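PDB 4QNY: mitogen activated protein kinase, putative from Leishmania donovani, which probably transfers the terminal phosphate of ATP to serine or threonine residues of other proteins, as a kinase of the mitogen-activated family. Local coordinates for residues A[212-217]-A[224-229]; A[114-119]-A[217-222]; A[147-152]-A[201-206]; A[285-290]-A[298-303]. All coordinates share one frame; numbering follows the deposited sequence.

Interaction 1 (A[212-217]-A[224-229]); sequences IGCILG and PLFQGK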
loop_
_atom_site.group_PDB
_atom_site.type_symbol
_atom_site.label_atom_id
_atom_site.label_comp_id
_atom_site.label_asym_id
_atom_site.label_seq_id
_atom_site.Cartn_x
_atom_site.Cartn_y
_atom_site.Cartn_z
ATOM N N ILE A 212 4.595 1.478 7.459
ATOM C CA ILE A 212 6.029 1.577 7.206
ATOM C C ILE A 212 6.818 0.970 8.364
ATOM O O ILE A 212 7.839 0.310 8.156
ATOM C CB ILE A 212 6.463 3.041 6.989
ATOM C CG1 ILE A 212 5.788 3.611 5.742
ATOM C CG2 ILE A 212 7.974 3.148 6.853
ATOM C CD1 ILE A 212 6.159 2.893 4.461
ATOM N N GLY A 213 6.331 1.189 9.582
ATOM C CA GLY A 213 6.940 0.609 10.764
ATOM C C GLY A 213 6.918 -0.906 10.723
ATOM O O GLY A 213 7.909 -1.558 11.045
ATOM N N CYS A 214 5.781 -1.467 10.321
ATOM C CA CYS A 214 5.657 -2.911 10.162
ATOM C C CYS A 214 6.642 -3.419 9.117
ATOM O O CYS A 214 7.280 -4.455 9.298
ATOM C CB CYS A 214 4.230 -3.290 9.762
ATOM S SG CYS A 214 2.965 -2.852 10.970
ATOM N N ILE A 215 6.757 -2.675 8.022
ATOM C CA ILE A 215 7.689 -3.012 6.954
ATOM C C ILE A 215 9.133 -2.887 7.439
ATOM O O ILE A 215 9.975 -3.733 7.134
ATOM C CB ILE A 215 7.467 -2.114 5.720
ATOM C CG1 ILE A 215 6.112 -2.424 5.080
ATOM C CG2 ILE A 215 8.578 -2.308 4.701
ATOM C CD1 ILE A 215 5.720 -1.466 3.978
ATOM N N LEU A 216 9.410 -1.834 8.204
ATOM C CA LEU A 216 10.735 -1.638 8.785
ATOM C C LEU A 216 11.091 -2.786 9.726
ATOM O O LEU A 216 12.233 -3.242 9.759
ATOM C CB LEU A 216 10.807 -0.303 9.528
ATOM C CG LEU A 216 12.091 -0.013 10.311
ATOM C CD1 LEU A 216 13.306 -0.073 9.401
ATOM C CD2 LEU A 216 12.009 1.339 11.003
ATOM N N GLY A 217 10.101 -3.252 10.482
ATOM C CA GLY A 217 10.300 -4.350 11.411
ATOM C C GLY A 217 10.695 -5.636 10.713
ATOM O O GLY A 217 11.458 -6.439 11.251
ATOM N N PRO A 224 6.328 -10.864 9.660
ATOM C CA PRO A 224 5.326 -9.878 10.087
ATOM C C PRO A 224 5.086 -9.874 11.598
ATOM O O PRO A 224 4.767 -10.909 12.185
ATOM C CB PRO A 224 4.073 -10.321 9.334
ATOM C CG PRO A 224 4.610 -10.867 8.059
ATOM C CD PRO A 224 5.928 -11.527 8.403
ATOM N N LEU A 225 5.253 -8.706 12.209
ATOM C CA LEU A 225 5.249 -8.576 13.662
ATOM C C LEU A 225 3.885 -8.850 14.289
ATOM O O LEU A 225 3.799 -9.441 15.365
ATOM C CB LEU A 225 5.721 -7.176 14.063
ATOM C CG LEU A 225 7.003 -6.657 13.409
ATOM C CD1 LEU A 225 7.319 -5.250 13.894
ATOM C CD2 LEU A 225 8.169 -7.593 13.676
ATOM N N PHE A 226 2.822 -8.419 13.617
ATOM C CA PHE A 226 1.481 -8.510 14.184
ATOM C C PHE A 226 0.564 -9.385 13.337
ATOM O O PHE A 226 -0.221 -8.879 12.534
ATOM C CB PHE A 226 0.880 -7.112 14.335
ATOM C CG PHE A 226 1.868 -6.075 14.792
ATOM C CD1 PHE A 226 2.402 -6.121 16.069
ATOM C CD2 PHE A 226 2.260 -5.052 13.944
ATOM C CE1 PHE A 226 3.312 -5.169 16.492
ATOM C CE2 PHE A 226 3.169 -4.096 14.360
ATOM C CZ PHE A 226 3.696 -4.154 15.635
ATOM N N GLN A 227 0.657 -10.697 13.529
ATOM C CA GLN A 227 -0.103 -11.647 12.721
ATOM C C GLN A 227 -1.418 -12.059 13.379
ATOM O O GLN A 227 -1.536 -13.163 13.911
ATOM C CB GLN A 227 0.743 -12.888 12.432
ATOM C CG GLN A 227 1.992 -12.608 11.612
ATOM C CD GLN A 227 2.817 -13.855 11.362
ATOM O OE1 GLN A 227 2.359 -14.972 11.597
ATOM N NE2 GLN A 227 4.042 -13.668 10.883
ATOM N N GLY A 228 -2.407 -11.173 13.332
ATOM C CA GLY A 228 -3.717 -11.471 13.879
ATOM C C GLY A 228 -4.566 -12.292 12.928
ATOM O O GLY A 228 -4.431 -12.182 11.709
ATOM N N LYS A 229 -5.439 -13.124 13.489
ATOM C CA LYS A 229 -6.347 -13.941 12.689
ATOM C C LYS A 229 -7.707 -13.264 12.558
ATOM O O LYS A 229 -8.472 -13.555 11.639
ATOM C CB LYS A 229 -6.505 -15.333 13.305
ATOM C CG LYS A 229 -5.380 -16.292 12.953
ATOM C CD LYS A 229 -4.905 -17.069 14.169
ATOM C CE LYS A 229 -3.977 -18.203 13.767
ATOM N NZ LYS A 229 -3.428 -18.920 14.952
HETATM O O HOH W 1 5.232 -6.411 10.073
#

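Interaction 2 (A[114-119]-A[217-222]); sequences QVLRSG and GELLGS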
loop_
_atom_site.group_PDB
_atom_site.type_symbol
_atom_site.label_atom_id
_atom_site.label_comp_id
_atom_site.label_asym_id
_atom_site.label_seq_id
_atom_site.Cartn_x
_atom_site.Cartn_y
_atom_site.Cartn_z
ATOM N N GLN A 114 7.634 -10.725 -1.437
ATOM C CA GLN A 114 8.751 -11.391 -2.198
ATOM C C GLN A 114 10.180 -11.340 -1.761
ATOM O O GLN A 114 10.823 -12.375 -1.672
ATOM C CB GLN A 114 8.791 -10.865 -3.628
ATOM C CG GLN A 114 8.251 -11.739 -4.918
ATOM C CD GLN A 114 6.958 -11.121 -5.472
ATOM O OE1 GLN A 114 6.811 -9.974 -5.125
ATOM N NE2 GLN A 114 6.273 -11.728 -6.496
ATOM N N VAL A 115 10.705 -10.123 -1.651
ATOM C CA VAL A 115 12.106 -9.903 -1.290
ATOM C C VAL A 115 12.378 -10.442 0.106
ATOM O O VAL A 115 13.411 -11.068 0.363
ATOM C CB VAL A 115 12.492 -8.392 -1.345
ATOM C CG1 VAL A 115 13.787 -8.121 -0.578
ATOM C CG2 VAL A 115 12.626 -7.913 -2.784
ATOM N N LEU A 116 11.429 -10.193 1.002
ATOM C CA LEU A 116 11.512 -10.654 2.379
ATOM C C LEU A 116 11.339 -12.168 2.476
ATOM O O LEU A 116 11.995 -12.825 3.287
ATOM C CB LEU A 116 10.456 -9.947 3.230
ATOM C CG LEU A 116 10.703 -8.464 3.519
ATOM C CD1 LEU A 116 9.432 -7.791 4.015
ATOM C CD2 LEU A 116 11.825 -8.306 4.531
ATOM N N ARG A 117 10.452 -12.713 1.648
ATOM C CA ARG A 117 10.168 -14.146 1.645
ATOM C C ARG A 117 11.374 -14.958 1.176
ATOM O O ARG A 117 11.611 -16.068 1.652
ATOM C CB ARG A 117 8.947 -14.446 0.767
ATOM C CG ARG A 117 8.734 -15.925 0.465
ATOM C CD ARG A 117 7.306 -16.210 0.024
ATOM N NE ARG A 117 6.878 -15.346 -1.072
ATOM C CZ ARG A 117 6.771 -15.738 -2.337
ATOM N NH1 ARG A 117 6.374 -14.876 -3.267
ATOM N NH2 ARG A 117 7.061 -16.990 -2.672
ATOM N N SER A 118 12.146 -14.389 0.255
ATOM C CA SER A 118 13.353 -15.044 -0.234
ATOM C C SER A 118 14.406 -15.146 0.866
ATOM O O SER A 118 15.367 -15.905 0.750
ATOM C CB SER A 118 13.920 -14.292 -1.439
ATOM O OG SER A 118 14.368 -13.001 -1.069
ATOM N N GLY A 119 14.217 -14.373 1.932
ATOM C CA GLY A 119 15.128 -14.383 3.062
ATOM C C GLY A 119 16.471 -13.781 2.713
ATOM O O GLY A 119 17.473 -14.043 3.382
ATOM N N GLY A 217 10.101 -3.252 10.482
ATOM C CA GLY A 217 10.300 -4.350 11.411
ATOM C C GLY A 217 10.695 -5.636 10.713
ATOM O O GLY A 217 11.458 -6.439 11.251
ATOM N N GLU A 218 10.176 -5.829 9.506
ATOM C CA GLU A 218 10.478 -7.025 8.730
ATOM C C GLU A 218 11.806 -6.893 7.988
ATOM O O GLU A 218 12.553 -7.864 7.865
ATOM C CB GLU A 218 9.350 -7.321 7.741
ATOM C CG GLU A 218 8.031 -7.674 8.403
ATOM C CD GLU A 218 6.943 -7.997 7.400
ATOM O OE1 GLU A 218 7.223 -8.742 6.438
ATOM O OE2 GLU A 218 5.809 -7.506 7.573
ATOM N N LEU A 219 12.090 -5.691 7.494
ATOM C CA LEU A 219 13.344 -5.421 6.795
ATOM C C LEU A 219 14.542 -5.598 7.722
ATOM O O LEU A 219 15.618 -6.014 7.290
ATOM C CB LEU A 219 13.339 -4.007 6.209
ATOM C CG LEU A 219 12.435 -3.763 4.998
ATOM C CD1 LEU A 219 12.335 -2.277 4.694
ATOM C CD2 LEU A 219 12.942 -4.525 3.782
ATOM N N LEU A 220 14.346 -5.289 9.000
ATOM C CA LEU A 220 15.407 -5.406 9.994
ATOM C C LEU A 220 15.685 -6.860 10.371
ATOM O O LEU A 220 16.562 -7.138 11.189
ATOM C CB LEU A 220 15.052 -4.602 11.247
ATOM C CG LEU A 220 15.248 -3.088 11.150
ATOM C CD1 LEU A 220 14.650 -2.391 12.362
ATOM C CD2 LEU A 220 16.726 -2.754 11.008
ATOM N N GLY A 221 14.933 -7.781 9.777
ATOM C CA GLY A 221 15.159 -9.200 9.983
ATOM C C GLY A 221 14.084 -9.874 10.812
ATOM O O GLY A 221 14.349 -10.335 11.923
ATOM N N SER A 222 12.871 -9.941 10.269
ATOM C CA SER A 222 11.755 -10.560 10.976
ATOM C C SER A 222 10.566 -10.856 10.066
ATOM O O SER A 222 10.382 -10.216 9.032
ATOM C CB SER A 222 11.297 -9.666 12.131
ATOM O OG SER A 222 10.162 -10.214 12.779
#

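Interaction 3 (A[147-152]-A[201-206]); sequences IHRDIT and KDYSAQ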
loop_
_atom_site.group_PDB
_atom_site.type_symbol
_atom_site.label_atom_id
_atom_site.label_comp_id
_atom_site.label_asym_id
_atom_site.label_seq_id
_atom_site.Cartn_x
_atom_site.Cartn_y
_atom_site.Cartn_z
ATOM N N ILE A 147 -4.819 9.536 1.655
ATOM C CA ILE A 147 -4.267 8.502 2.521
ATOM C C ILE A 147 -4.258 7.173 1.773
ATOM O O ILE A 147 -5.262 6.788 1.176
ATOM C CB ILE A 147 -5.076 8.365 3.825
ATOM C CG1 ILE A 147 -5.036 9.675 4.614
ATOM C CG2 ILE A 147 -4.548 7.214 4.669
ATOM C CD1 ILE A 147 -5.929 9.681 5.835
ATOM N N HIS A 148 -3.125 6.477 1.799
ATOM C CA HIS A 148 -2.974 5.241 1.037
ATOM C C HIS A 148 -3.838 4.109 1.589
ATOM O O HIS A 148 -4.475 3.385 0.820
ATOM C CB HIS A 148 -1.509 4.806 1.007
ATOM C CG HIS A 148 -1.227 3.722 0.014
ATOM N ND1 HIS A 148 -1.375 2.385 0.309
ATOM C CD2 HIS A 148 -0.813 3.780 -1.274
ATOM C CE1 HIS A 148 -1.061 1.664 -0.752
ATOM N NE2 HIS A 148 -0.716 2.486 -1.728
ATOM N N ARG A 149 -3.824 3.947 2.913
ATOM C CA ARG A 149 -4.693 3.005 3.630
ATOM C C ARG A 149 -4.298 1.532 3.408
ATOM O O ARG A 149 -4.720 0.648 4.155
ATOM C CB ARG A 149 -6.164 3.263 3.239
ATOM C CG ARG A 149 -7.192 2.225 3.677
ATOM C CD ARG A 149 -7.261 2.060 5.186
ATOM N NE ARG A 149 -7.660 0.701 5.535
ATOM C CZ ARG A 149 -8.880 0.353 5.929
ATOM N NH1 ARG A 149 -9.144 -0.913 6.216
ATOM N NH2 ARG A 149 -9.834 1.269 6.041
ATOM N N ASP A 150 -3.452 1.264 2.420
ATOM C CA ASP A 150 -3.043 -0.113 2.156
ATOM C C ASP A 150 -1.527 -0.263 2.010
ATOM O O ASP A 150 -1.045 -0.857 1.045
ATOM C CB ASP A 150 -3.744 -0.641 0.901
ATOM C CG ASP A 150 -3.828 -2.157 0.870
ATOM O OD1 ASP A 150 -3.747 -2.782 1.949
ATOM O OD2 ASP A 150 -3.979 -2.725 -0.233
ATOM N N ILE A 151 -0.779 0.268 2.975
ATOM C CA ILE A 151 0.677 0.157 2.959
ATOM C C ILE A 151 1.131 -1.209 3.469
ATOM O O ILE A 151 1.137 -1.469 4.673
ATOM C CB ILE A 151 1.340 1.268 3.798
ATOM C CG1 ILE A 151 1.058 2.637 3.178
ATOM C CG2 ILE A 151 2.846 1.049 3.888
ATOM C CD1 ILE A 151 1.684 2.827 1.813
ATOM N N THR A 152 1.491 -2.081 2.533
ATOM C CA THR A 152 1.972 -3.426 2.837
ATOM C C THR A 152 3.166 -3.734 1.933
ATOM O O THR A 152 3.312 -3.113 0.881
ATOM C CB THR A 152 0.870 -4.499 2.628
ATOM O OG1 THR A 152 0.493 -4.542 1.247
ATOM C CG2 THR A 152 -0.355 -4.200 3.483
ATOM N N LYS A 201 -13.650 5.532 13.960
ATOM C CA LYS A 201 -14.279 5.894 12.695
ATOM C C LYS A 201 -13.430 6.876 11.895
ATOM O O LYS A 201 -13.227 6.694 10.695
ATOM C CB LYS A 201 -15.669 6.486 12.941
ATOM N N ASP A 202 -12.929 7.909 12.564
ATOM C CA ASP A 202 -12.108 8.918 11.906
ATOM C C ASP A 202 -10.631 8.749 12.251
ATOM O O ASP A 202 -10.245 8.789 13.418
ATOM C CB ASP A 202 -12.578 10.323 12.289
ATOM N N TYR A 203 -9.810 8.561 11.221
ATOM C CA TYR A 203 -8.374 8.393 11.398
ATOM C C TYR A 203 -7.605 9.395 10.546
ATOM O O TYR A 203 -8.206 10.215 9.850
ATOM C CB TYR A 203 -7.952 6.961 11.053
ATOM C CG TYR A 203 -8.541 6.433 9.763
ATOM C CD1 TYR A 203 -9.786 5.815 9.744
ATOM C CD2 TYR A 203 -7.849 6.545 8.564
ATOM C CE1 TYR A 203 -10.326 5.329 8.568
ATOM C CE2 TYR A 203 -8.380 6.062 7.383
ATOM C CZ TYR A 203 -9.618 5.455 7.390
ATOM O OH TYR A 203 -10.148 4.974 6.215
ATOM N N SER A 204 -6.279 9.331 10.602
ATOM C CA SER A 204 -5.440 10.270 9.867
ATOM C C SER A 204 -4.430 9.552 8.981
ATOM O O SER A 204 -4.520 8.343 8.772
ATOM C CB SER A 204 -4.709 11.204 10.834
ATOM O OG SER A 204 -3.701 10.508 11.548
ATOM N N ALA A 205 -3.463 10.309 8.471
ATOM C CA ALA A 205 -2.427 9.767 7.599
ATOM C C ALA A 205 -1.393 8.959 8.383
ATOM O O ALA A 205 -0.476 8.378 7.802
ATOM C CB ALA A 205 -1.747 10.891 6.833
ATOM N N GLN A 206 -1.552 8.922 9.703
ATOM C CA GLN A 206 -0.629 8.197 10.568
ATOM C C GLN A 206 -0.751 6.682 10.410
ATOM O O GLN A 206 0.133 5.937 10.836
ATOM C CB GLN A 206 -0.857 8.588 12.031
ATOM C CG GLN A 206 -0.393 9.996 12.376
ATOM C CD GLN A 206 1.101 10.180 12.179
ATOM O OE1 GLN A 206 1.552 10.605 11.115
ATOM N NE2 GLN A 206 1.877 9.856 13.206
#

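Interaction 4 (A[285-290]-A[298-303]); sequences LDLLRH and RRITVL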
loop_
_atom_site.group_PDB
_atom_site.type_symbol
_atom_site.label_atom_id
_atom_site.label_comp_id
_atom_site.label_asym_id
_atom_site.label_seq_id
_atom_site.Cartn_x
_atom_site.Cartn_y
_atom_site.Cartn_z
ATOM N N LEU A 285 16.302 1.227 15.650
ATOM C CA LEU A 285 15.367 0.724 16.648
ATOM C C LEU A 285 14.531 1.842 17.258
ATOM O O LEU A 285 13.439 1.599 17.769
ATOM C CB LEU A 285 16.116 -0.036 17.743
ATOM C CG LEU A 285 16.756 -1.347 17.281
ATOM C CD1 LEU A 285 17.380 -2.092 18.451
ATOM C CD2 LEU A 285 15.730 -2.216 16.565
ATOM N N ASP A 286 15.040 3.069 17.203
ATOM C CA ASP A 286 14.274 4.209 17.687
ATOM C C ASP A 286 13.207 4.614 16.680
ATOM O O ASP A 286 12.067 4.894 17.052
ATOM C CB ASP A 286 15.183 5.399 17.980
ATOM C CG ASP A 286 14.399 6.637 18.361
ATOM O OD1 ASP A 286 13.818 6.650 19.465
ATOM O OD2 ASP A 286 14.355 7.592 17.557
ATOM N N LEU A 287 13.589 4.654 15.407
ATOM C CA LEU A 287 12.650 4.974 14.337
ATOM C C LEU A 287 11.538 3.935 14.287
ATOM O O LEU A 287 10.374 4.266 14.076
ATOM C CB LEU A 287 13.369 5.049 12.990
ATOM C CG LEU A 287 12.495 5.411 11.786
ATOM C CD1 LEU A 287 11.873 6.787 11.968
ATOM C CD2 LEU A 287 13.296 5.346 10.496
ATOM N N LEU A 288 11.912 2.676 14.489
ATOM C CA LEU A 288 10.955 1.577 14.527
ATOM C C LEU A 288 9.998 1.726 15.705
ATOM O O LEU A 288 8.788 1.543 15.563
ATOM C CB LEU A 288 11.690 0.236 14.606
ATOM C CG LEU A 288 10.829 -1.027 14.622
ATOM C CD1 LEU A 288 9.991 -1.107 13.361
ATOM C CD2 LEU A 288 11.697 -2.267 14.772
ATOM N N ARG A 289 10.552 2.060 16.867
ATOM C CA ARG A 289 9.763 2.268 18.076
ATOM C C ARG A 289 8.756 3.401 17.909
ATOM O O ARG A 289 7.592 3.275 18.292
ATOM C CB ARG A 289 10.683 2.565 19.263
ATOM C CG ARG A 289 9.961 3.054 20.508
ATOM C CD ARG A 289 10.857 3.959 21.342
ATOM N NE ARG A 289 11.243 5.161 20.608
ATOM C CZ ARG A 289 10.531 6.284 20.584
ATOM N NH1 ARG A 289 9.390 6.363 21.255
ATOM N NH2 ARG A 289 10.958 7.329 19.889
ATOM N N HIS A 290 9.213 4.506 17.329
ATOM C CA HIS A 290 8.384 5.696 17.192
ATOM C C HIS A 290 7.338 5.532 16.088
ATOM O O HIS A 290 6.251 6.104 16.165
ATOM C CB HIS A 290 9.261 6.919 16.915
ATOM C CG HIS A 290 8.667 8.208 17.391
ATOM N ND1 HIS A 290 9.396 9.374 17.483
ATOM C CD2 HIS A 290 7.414 8.513 17.804
ATOM C CE1 HIS A 290 8.617 10.343 17.931
ATOM N NE2 HIS A 290 7.409 9.848 18.133
ATOM N N ARG A 298 0.927 10.592 19.071
ATOM C CA ARG A 298 2.275 10.553 19.629
ATOM C C ARG A 298 3.205 9.767 18.711
ATOM O O ARG A 298 4.410 9.681 18.948
ATOM C CB ARG A 298 2.258 9.941 21.031
ATOM C CG ARG A 298 1.515 10.784 22.058
ATOM C CD ARG A 298 1.007 9.938 23.216
ATOM N NE ARG A 298 2.070 9.520 24.126
ATOM C CZ ARG A 298 2.224 9.990 25.360
ATOM N NH1 ARG A 298 3.219 9.552 26.120
ATOM N NH2 ARG A 298 1.381 10.896 25.835
ATOM N N ARG A 299 2.626 9.195 17.659
ATOM C CA ARG A 299 3.385 8.468 16.651
ATOM C C ARG A 299 4.137 9.446 15.752
ATOM O O ARG A 299 3.658 10.549 15.489
ATOM C CB ARG A 299 2.450 7.585 15.821
ATOM C CG ARG A 299 3.141 6.698 14.799
ATOM C CD ARG A 299 2.118 5.912 13.998
ATOM N NE ARG A 299 1.222 5.153 14.866
ATOM C CZ ARG A 299 -0.073 4.973 14.631
ATOM N NH1 ARG A 299 -0.634 5.498 13.550
ATOM N NH2 ARG A 299 -0.810 4.267 15.479
ATOM N N ILE A 300 5.316 9.039 15.290
ATOM C CA ILE A 300 6.136 9.894 14.442
ATOM C C ILE A 300 5.416 10.189 13.124
ATOM O O ILE A 300 4.699 9.343 12.590
ATOM C CB ILE A 300 7.526 9.254 14.171
ATOM C CG1 ILE A 300 8.529 10.306 13.694
ATOM C CG2 ILE A 300 7.426 8.094 13.186
ATOM C CD1 ILE A 300 9.955 9.802 13.635
ATOM N N THR A 301 5.579 11.410 12.625
ATOM C CA THR A 301 4.965 11.800 11.364
ATOM C C THR A 301 5.916 11.504 10.213
ATOM O O THR A 301 7.074 11.157 10.436
ATOM C CB THR A 301 4.585 13.292 11.349
ATOM O OG1 THR A 301 5.768 14.091 11.478
ATOM C CG2 THR A 301 3.634 13.612 12.492
ATOM N N VAL A 302 5.424 11.638 8.987
ATOM C CA VAL A 302 6.240 11.375 7.806
ATOM C C VAL A 302 7.400 12.365 7.711
ATOM O O VAL A 302 8.537 11.975 7.442
ATOM C CB VAL A 302 5.402 11.442 6.516
ATOM C CG1 VAL A 302 6.290 11.259 5.296
ATOM C CG2 VAL A 302 4.306 10.386 6.546
ATOM N N LEU A 303 7.107 13.641 7.943
ATOM C CA LEU A 303 8.131 14.683 7.932
ATOM C C LEU A 303 9.215 14.412 8.969
ATOM O O LEU A 303 10.406 14.475 8.663
ATOM C CB LEU A 303 7.502 16.056 8.180
ATOM C CG LEU A 303 6.774 16.703 7.003
ATOM C CD1 LEU A 303 5.876 17.831 7.486
ATOM C CD2 LEU A 303 7.774 17.218 5.980
#

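Interaction 1 (A[212-217]-A[224-229])
Cys214 points its thiol at the rim of the Phe226 ring. SG lies 3.6 Å from Phe226 CE2 and only slightly farther from CD2, and the line from the sulfur to the ring centroid runs 87° off the ring normal. This is therefore an edge-on sulfur-aromatic contact, with the sulfur near the ring plane and not above it. With CG opposite its own carbonyl carbon (chi1 -39°), the phenyl is carried toward the helix although the bond to CB does not aim there, and its CD2-CE2 edge meets the sulfur. One face of the same ring is covered by the preceding residue: Leu225 CB sits 3.8 Å above its plane, over the centre. In Leu225, CD1 is anti to CA (chi2 179°), and this methyl reaches Gly217, stopping 4.0 Å from the CA atom. With no side chain on Gly217, the methyl rests directly on the helix backbone. Between these apolar touches a water links the two segments, donating to Cys214 O at 2.9 Å and accepting from Leu225 N at 3.1 Å. The loop 224-229 is thus laid on one side of helix 206-219. Phe226 also meets the ring of Trp210, on helix 206-219 itself, and touches Ile238 and Val241 of helix 231-242, while Ile212 and Leu216 of helix 206-219 pack on helices 124-143 and 282-291.

Interaction 2 (A[114-119]-A[217-222])
Leu116 packs its two methyl groups on the last turn of helix 206-219 at Glu218 and Leu219, a van der Waals contact of a leucine on a helix end in the helical lobe of the kinase. The branches divide the work. CD1 lies against the Glu218 side chain, 3.8 Å from its CB and 3.4 Å from its OE1, while CD2 meets the backbone, 3.4 Å from Glu218 O, and touches Leu219 CD2 at 4.0 Å. Leu116 and the extended Glu218 chain cross at about a right angle, so the leucine lies athwart the stem. The carboxylate is steadied from elsewhere: Glu218 OE2 is hydrogen-bonded to Tyr191 OH. Glu218 O, beside Leu116 CD2, also ends the helix, taking Gly221 N at 3.1 Å and Ser222 N at 3.2 Å from the same face of its plane. On the other side, helix 112-117 closes in a Schellman motif at Gly119. Leu219 also packs on Ile127 and Ile131 of helix 124-143. This meeting of the short helix after the hinge with the central helix is characteristic of the protein kinase fold, and Leu219 probably occupies the position at the base of its catalytic spine.

Interaction 3 (A[147-152]-A[201-206])
Ile147 drives the end of its side chain against the peptide between Ser204 and Ala205. CD1 comes to 3.5 Å from Ser204 C, and behind it CG1 lies 4.1 Å from Ala205 CB. The CG1 branch is opposite the carbonyl carbon (chi1 -61°) and runs straight on to CD1, which carries the methyl to that peptide. The second touch is polar but loose: Arg149 NH2 lies 3.7 Å from Tyr203 OH, too long to be taken for a hydrogen bond. The hydroxyl sits at the guanidinium edge, near its plane, and the two flat groups stand 82° apart. Tyr203 OH is buried here without a polar partner in the model.

Residues 148-150 are the His-Arg-Asp motif of the kinase catalytic loop. Its backbone is held by Asp208 of helix 206-219, whose two carboxylate oxygens accept from His148 N and Arg149 N. Within the loop, Asp150 N donates to His148 ND1 at 3.2 Å, and Ile151 CD1 lies over one face of that imidazole, offset toward its rim; the ring's NE2 bonds to Cys167 O. Arg149 NH1 lies near Arg192; clustered arginines here are consistent with the basic region that binds activation-loop phosphates in related kinases. On the opposite segment, Ser204 OG accepts from Gln206 N at 3.2 Å, a capping bond that sets the turn into helix 206-219.

Interaction 4 (A[285-290]-A[298-303])
Leu287 makes the first touch in sequence, its CD1 methyl 3.9 Å from the CD1 of Ile300, with the two side chains crossing at about a right angle. One turn is tied along its outer side by Arg289, which grips Asp286 OD1 side-on through NE and NH2, the latter at 3.0 Å, both from one face of the carboxylate plane. His290 then carries most of the contact. With CG anti to the backbone N (chi1 -152°), its imidazole turns to the second segment and lays one face under Ile300: CB stands 3.7 Å from the ring centroid and 14° off the normal, a CH-pi contact centred on the ring. At the ring edge, NE2 donates to Arg298 O at 3.1 Å, a weak, bent bond. The backbone of His290 adds a straighter one, Ile300 N to His290 O at 3.2 Å with an N-H...O angle of 176°, the donor standing above the carbonyl plane. The same oxygen has Arg299 CG at 3.4 Å. Face, edge and carbonyl of one residue thus all bear on residues 298-300. Arg299 itself leads away, to a salt bridge with Glu195 and a bond to Val293 O. A buried arginine before helix 302-306, paired with the glutamate of the Ala-Pro-Glu motif, is a hallmark of the protein kinase helical lobe.

How the interactions relate
All four contacts lie in the helical lobe and gather round helix 206-219. Interactions 1 and 2 share Gly217 on it, with centres 11 Å apart, and their segments alternate along the chain. Interaction 3 falls between 119 and 217, brings the catalytic loop to the stretch leading into that helix, and touches interaction 1 where Ile151 packs on Ile212 and Ile215. Interactions 2 and 3 lie farthest apart (centres 23 Å) and do not touch. Interaction 4 comes last; Leu288 packs on the backbone around Gly213 and Gly217, and Gln206 NE2 bonds to Ile300 O, 2.9 Å away. One central helix thus ties the catalytic loop to the peripheral helices, as in protein kinases generally.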